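Two-component system sensor histidine kinase (Bacteroides thetaiotaomicron, PDB 3OTT) is probably a saccharide-sensing histidine kinase that phosphorylates itself and regulates transcription, seen here as its extracellular beta-propeller and beta-sandwich domains. Local coordinates at residues L85-P97 / S649-Y661. Residues are numbered along the deposited sequence; the frame is centred on the assembly and turned at random.
Sequences LVYNYRADRYEQP and SPRTRDDVPNIRY
Both Asp92 (chi1 -179°) and Asn658 (chi1 -163°) swing CG away from their own backbone N, which brings Asp92 CB against Asn658 ND2 (3.6 Å) across the junction between a propeller blade and the C-terminal beta-sandwich domain. Asp92 sits in the hairpin turn joining strands 84-88 and 93-94, where it and Arg93 face Asn88 in a G1 beta bulge; Asn658 belongs to the sandwich loop between strands 646-648 and 664-667. Asn658 ND2 donates to Arg90 O (3.2 Å) from above the carbonyl plane, while its OD1 accepts from Arg660 N, closing an Asx turn. Replaced by an alanine, the asparagine would take with it both the donor to Arg90 O and the Asx-turn acceptor, and is likely to leave the turn before Tyr661 less firmly set. The Tyr661 ring lies between Arg90 CG and Arg660 CG, each over the rim of one face, and its OH, bonded to Glu32, meets the edge of Tyr89 at CE1 (3.4 Å). Pro650 packs its CG against Ala91 O (3.5 Å). Arg651, whose NH1 is held by Thr56, lays CD at the edge of the Tyr94 ring. Asp92 OD1 accepts from Tyr87 OH (2.6 Å) and from a water that in turn accepts from Arg651 NE (2.6 Å).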
loop_
_atom_site.group_PDB
_atom_site.type_symbol
_atom_site.label_atom_id
_atom_site.label_comp_id
_atom_site.label_asym_id
_atom_site.label_seq_id
_atom_site.Cartn_x
_atom_site.Cartn_y
_atom_site.Cartn_z
ATOM N N LEU B 85 -32.154 -9.799 2.099
ATOM C CA LEU B 85 -31.956 -11.166 2.433
ATOM C C LEU B 85 -30.473 -11.319 2.749
ATOM O O LEU B 85 -29.615 -10.900 1.958
ATOM C CB LEU B 85 -32.356 -11.961 1.211
ATOM C CG LEU B 85 -32.472 -13.460 1.354
ATOM C CD1 LEU B 85 -33.533 -13.871 2.441
ATOM C CD2 LEU B 85 -32.780 -14.001 -0.077
ATOM N N VAL B 86 -30.159 -11.822 3.939
ATOM C CA VAL B 86 -28.796 -11.966 4.362
ATOM C C VAL B 86 -28.301 -13.441 4.351
ATOM O O VAL B 86 -28.817 -14.302 5.093
ATOM C CB VAL B 86 -28.584 -11.314 5.723
ATOM C CG1 VAL B 86 -27.182 -11.579 6.231
ATOM C CG2 VAL B 86 -28.853 -9.805 5.619
ATOM N N TYR B 87 -27.271 -13.721 3.565
ATOM C CA TYR B 87 -26.822 -15.086 3.440
ATOM C C TYR B 87 -25.402 -15.223 3.981
ATOM O O TYR B 87 -24.470 -14.535 3.536
ATOM C CB TYR B 87 -26.943 -15.560 1.962
ATOM C CG TYR B 87 -26.427 -16.964 1.705
ATOM C CD1 TYR B 87 -27.142 -18.110 2.160
ATOM C CD2 TYR B 87 -25.265 -17.163 1.007
ATOM C CE1 TYR B 87 -26.662 -19.413 1.932
ATOM C CE2 TYR B 87 -24.776 -18.472 0.733
ATOM C CZ TYR B 87 -25.481 -19.567 1.206
ATOM O OH TYR B 87 -24.996 -20.807 0.937
ATOM N N ASN B 88 -25.237 -16.076 4.976
ATOM C CA ASN B 88 -23.876 -16.368 5.469
ATOM C C ASN B 88 -23.242 -17.428 4.581
ATOM O O ASN B 88 -23.579 -18.567 4.678
ATOM C CB ASN B 88 -23.889 -16.773 6.964
ATOM C CG ASN B 88 -22.487 -17.008 7.534
ATOM O OD1 ASN B 88 -21.550 -17.280 6.795
ATOM N ND2 ASN B 88 -22.348 -16.909 8.872
ATOM N N TYR B 89 -22.329 -17.047 3.708
ATOM C CA TYR B 89 -21.832 -17.996 2.747
ATOM C C TYR B 89 -20.779 -18.962 3.339
ATOM O O TYR B 89 -20.493 -20.026 2.751
ATOM C CB TYR B 89 -21.316 -17.252 1.508
ATOM C CG TYR B 89 -19.975 -16.524 1.674
ATOM C CD1 TYR B 89 -18.758 -17.206 1.608
ATOM C CD2 TYR B 89 -19.942 -15.148 1.905
ATOM C CE1 TYR B 89 -17.531 -16.521 1.715
ATOM C CE2 TYR B 89 -18.715 -14.446 2.031
ATOM C CZ TYR B 89 -17.539 -15.130 1.963
ATOM O OH TYR B 89 -16.385 -14.420 2.081
ATOM N N ARG B 90 -20.220 -18.628 4.500
ATOM C CA ARG B 90 -19.264 -19.543 5.123
ATOM C C ARG B 90 -20.043 -20.608 5.878
ATOM O O ARG B 90 -19.713 -21.779 5.820
ATOM C CB ARG B 90 -18.291 -18.857 6.105
ATOM C CG ARG B 90 -17.294 -17.998 5.398
ATOM C CD ARG B 90 -16.383 -17.272 6.395
ATOM N NE ARG B 90 -15.615 -16.290 5.613
ATOM C CZ ARG B 90 -14.459 -16.547 5.020
ATOM N NH1 ARG B 90 -13.895 -17.764 5.167
ATOM N NH2 ARG B 90 -13.851 -15.589 4.325
ATOM N N ALA B 91 -21.062 -20.205 6.599
ATOM C CA ALA B 91 -21.854 -21.198 7.313
ATOM C C ALA B 91 -22.881 -21.880 6.389
ATOM O O ALA B 91 -23.365 -22.953 6.697
ATOM C CB ALA B 91 -22.550 -20.576 8.571
ATOM N N ASP B 92 -23.191 -21.280 5.235
ATOM C CA ASP B 92 -24.276 -21.779 4.385
ATOM C C ASP B 92 -25.665 -21.776 5.075
ATOM O O ASP B 92 -26.390 -22.761 4.997
ATOM C CB ASP B 92 -23.889 -23.163 3.758
ATOM C CG ASP B 92 -24.982 -23.725 2.848
ATOM O OD1 ASP B 92 -25.724 -22.965 2.178
ATOM O OD2 ASP B 92 -25.157 -24.948 2.836
ATOM N N ARG B 93 -26.035 -20.638 5.685
ATOM C CA ARG B 93 -27.289 -20.417 6.372
ATOM C C ARG B 93 -27.772 -18.972 6.107
ATOM O O ARG B 93 -26.931 -18.044 6.121
ATOM C CB ARG B 93 -27.083 -20.506 7.907
ATOM C CG ARG B 93 -26.273 -21.707 8.390
ATOM C CD ARG B 93 -27.071 -22.945 8.866
ATOM N NE ARG B 93 -28.339 -23.216 8.182
ATOM C CZ ARG B 93 -29.531 -23.319 8.799
ATOM N NH1 ARG B 93 -29.649 -23.145 10.120
ATOM N NH2 ARG B 93 -30.632 -23.571 8.092
ATOM N N TYR B 94 -29.082 -18.779 5.954
ATOM C CA TYR B 94 -29.682 -17.435 5.950
ATOM C C TYR B 94 -29.731 -16.981 7.396
ATOM O O TYR B 94 -30.136 -17.746 8.241
ATOM C CB TYR B 94 -31.091 -17.427 5.295
ATOM C CG TYR B 94 -30.942 -17.574 3.812
ATOM C CD1 TYR B 94 -30.702 -16.473 3.034
ATOM C CD2 TYR B 94 -30.938 -18.832 3.200
ATOM C CE1 TYR B 94 -30.509 -16.582 1.645
ATOM C CE2 TYR B 94 -30.733 -18.968 1.835
ATOM C CZ TYR B 94 -30.506 -17.825 1.050
ATOM O OH TYR B 94 -30.325 -17.893 -0.317
ATOM N N GLU B 95 -29.255 -15.773 7.668
ATOM C CA GLU B 95 -29.059 -15.312 9.023
ATOM C C GLU B 95 -29.590 -13.948 9.139
ATOM O O GLU B 95 -28.782 -13.028 9.003
ATOM C CB GLU B 95 -27.543 -15.260 9.380
ATOM C CG GLU B 95 -27.105 -16.567 10.093
ATOM C CD GLU B 95 -25.604 -16.700 10.362
ATOM O OE1 GLU B 95 -24.915 -15.657 10.382
ATOM O OE2 GLU B 95 -25.133 -17.865 10.593
ATOM N N GLN B 96 -30.902 -13.775 9.355
ATOM C CA GLN B 96 -31.475 -12.403 9.452
ATOM C C GLN B 96 -31.159 -11.626 10.733
ATOM O O GLN B 96 -31.501 -12.065 11.840
ATOM C CB GLN B 96 -33.014 -12.312 9.255
ATOM C CG GLN B 96 -33.593 -12.498 7.821
ATOM C CD GLN B 96 -32.973 -11.588 6.694
ATOM O OE1 GLN B 96 -32.247 -12.095 5.798
ATOM N NE2 GLN B 96 -33.292 -10.282 6.718
ATOM N N PRO B 97 -30.614 -10.406 10.563
ATOM C CA PRO B 97 -30.562 -9.341 11.585
ATOM C C PRO B 97 -31.917 -9.103 12.251
ATOM O O PRO B 97 -32.934 -9.410 11.675
ATOM C CB PRO B 97 -30.193 -8.092 10.760
ATOM C CG PRO B 97 -29.432 -8.599 9.574
ATOM C CD PRO B 97 -30.163 -9.916 9.239
ATOM N N SER B 649 -26.117 -29.871 2.307
ATOM C CA SER B 649 -25.385 -28.722 2.879
ATOM C C SER B 649 -26.040 -28.308 4.164
ATOM O O SER B 649 -27.164 -28.719 4.436
ATOM C CB SER B 649 -25.381 -27.518 1.890
ATOM O OG SER B 649 -26.736 -27.086 1.678
ATOM N N PRO B 650 -25.355 -27.468 4.956
ATOM C CA PRO B 650 -25.987 -27.078 6.217
ATOM C C PRO B 650 -27.370 -26.461 5.971
ATOM O O PRO B 650 -28.232 -26.544 6.800
ATOM C CB PRO B 650 -25.007 -26.047 6.796
ATOM C CG PRO B 650 -23.687 -26.373 6.219
ATOM C CD PRO B 650 -23.985 -26.920 4.816
ATOM N N ARG B 651 -27.583 -25.884 4.794
ATOM C CA ARG B 651 -28.874 -25.243 4.533
ATOM C C ARG B 651 -30.039 -26.252 4.559
ATOM O O ARG B 651 -31.167 -25.900 4.869
ATOM C CB ARG B 651 -28.816 -24.537 3.167
ATOM C CG ARG B 651 -29.938 -23.579 2.928
ATOM C CD ARG B 651 -29.748 -22.901 1.585
ATOM N NE ARG B 651 -29.573 -23.830 0.473
ATOM C CZ ARG B 651 -30.573 -24.412 -0.200
ATOM N NH1 ARG B 651 -31.838 -24.174 0.106
ATOM N NH2 ARG B 651 -30.294 -25.246 -1.198
ATOM N N THR B 652 -29.766 -27.491 4.165
ATOM C CA THR B 652 -30.828 -28.495 4.068
ATOM C C THR B 652 -30.681 -29.633 5.064
ATOM O O THR B 652 -31.606 -30.407 5.184
ATOM C CB THR B 652 -30.954 -29.119 2.631
ATOM O OG1 THR B 652 -29.758 -29.837 2.315
ATOM C CG2 THR B 652 -31.174 -28.073 1.576
ATOM N N ARG B 653 -29.531 -29.774 5.738
ATOM C CA ARG B 653 -29.349 -30.833 6.788
ATOM C C ARG B 653 -28.661 -30.341 8.087
ATOM O O ARG B 653 -27.739 -29.516 8.058
ATOM C CB ARG B 653 -28.546 -32.045 6.279
ATOM C CG ARG B 653 -28.847 -32.546 4.864
ATOM C CD ARG B 653 -29.569 -33.907 4.804
ATOM N NE ARG B 653 -29.291 -34.773 5.945
ATOM C CZ ARG B 653 -29.643 -36.057 6.027
ATOM N NH1 ARG B 653 -30.245 -36.646 4.995
ATOM N NH2 ARG B 653 -29.390 -36.761 7.148
ATOM N N ASP B 654 -29.124 -30.878 9.211
ATOM C CA ASP B 654 -28.488 -30.746 10.532
ATOM C C ASP B 654 -27.062 -31.280 10.635
ATOM O O ASP B 654 -26.243 -30.763 11.402
ATOM C CB ASP B 654 -29.310 -31.558 11.565
ATOM C CG ASP B 654 -30.615 -30.903 11.888
ATOM O OD1 ASP B 654 -30.976 -29.950 11.145
ATOM O OD2 ASP B 654 -31.272 -31.316 12.882
ATOM N N ASP B 655 -26.774 -32.336 9.899
ATOM C CA ASP B 655 -25.644 -33.179 10.258
ATOM C C ASP B 655 -24.488 -33.076 9.274
ATOM O O ASP B 655 -23.622 -33.955 9.198
ATOM C CB ASP B 655 -26.116 -34.637 10.438
ATOM C CG ASP B 655 -26.857 -35.194 9.200
ATOM O OD1 ASP B 655 -27.523 -34.416 8.462
ATOM O OD2 ASP B 655 -26.793 -36.426 8.972
ATOM N N VAL B 656 -24.464 -31.993 8.514
ATOM C CA VAL B 656 -23.480 -31.897 7.471
ATOM C C VAL B 656 -22.860 -30.508 7.485
ATOM O O VAL B 656 -23.573 -29.549 7.660
ATOM C CB VAL B 656 -24.114 -32.285 6.098
ATOM C CG1 VAL B 656 -23.441 -31.612 5.008
ATOM C CG2 VAL B 656 -23.989 -33.748 5.896
ATOM N N PRO B 657 -21.530 -30.397 7.325
ATOM C CA PRO B 657 -20.962 -29.029 7.381
ATOM C C PRO B 657 -20.821 -28.450 5.953
ATOM O O PRO B 657 -21.238 -29.099 4.986
ATOM C CB PRO B 657 -19.594 -29.247 8.057
ATOM C CG PRO B 657 -19.174 -30.634 7.496
ATOM C CD PRO B 657 -20.487 -31.439 7.293
ATOM N N ASN B 658 -20.345 -27.197 5.853
ATOM C CA ASN B 658 -20.003 -26.602 4.563
ATOM C C ASN B 658 -18.714 -27.183 4.092
ATOM O O ASN B 658 -17.628 -26.876 4.634
ATOM C CB ASN B 658 -19.902 -25.073 4.594
ATOM C CG ASN B 658 -19.963 -24.461 3.142
ATOM O OD1 ASN B 658 -19.700 -25.151 2.158
ATOM N ND2 ASN B 658 -20.336 -23.218 3.032
ATOM N N ILE B 659 -18.847 -27.995 3.040
ATOM C CA ILE B 659 -17.768 -28.790 2.474
ATOM C C ILE B 659 -16.601 -27.902 2.033
ATOM O O ILE B 659 -15.447 -28.321 2.098
ATOM C CB ILE B 659 -18.285 -29.690 1.316
ATOM C CG1 ILE B 659 -17.266 -30.771 0.939
ATOM C CG2 ILE B 659 -18.647 -28.863 0.028
ATOM C CD1 ILE B 659 -16.977 -31.755 2.043
ATOM N N ARG B 660 -16.886 -26.667 1.609
ATOM C CA ARG B 660 -15.820 -25.785 1.155
ATOM C C ARG B 660 -14.856 -25.379 2.280
ATOM O O ARG B 660 -13.712 -25.089 2.004
ATOM C CB ARG B 660 -16.441 -24.568 0.486
ATOM C CG ARG B 660 -15.444 -23.552 -0.174
ATOM C CD ARG B 660 -16.172 -22.220 -0.460
ATOM N NE ARG B 660 -15.237 -21.232 -0.994
ATOM C CZ ARG B 660 -15.557 -20.008 -1.410
ATOM N NH1 ARG B 660 -16.807 -19.578 -1.367
ATOM N NH2 ARG B 660 -14.610 -19.230 -1.887
ATOM N N TYR B 661 -15.328 -25.409 3.543
ATOM C CA TYR B 661 -14.597 -24.888 4.703
ATOM C C TYR B 661 -14.263 -25.930 5.760
ATOM O O TYR B 661 -14.121 -25.592 6.959
ATOM C CB TYR B 661 -15.388 -23.724 5.340
ATOM C CG TYR B 661 -15.449 -22.525 4.408
ATOM C CD1 TYR B 661 -14.287 -21.775 4.095
ATOM C CD2 TYR B 661 -16.651 -22.181 3.792
ATOM C CE1 TYR B 661 -14.357 -20.712 3.201
ATOM C CE2 TYR B 661 -16.732 -21.118 2.890
ATOM C CZ TYR B 661 -15.596 -20.389 2.605
ATOM O OH TYR B 661 -15.734 -19.369 1.702
HETATM O O HOH W 1 -19.265 -21.083 -0.115
HETATM O O HOH W 2 -27.006 -23.828 0.050
#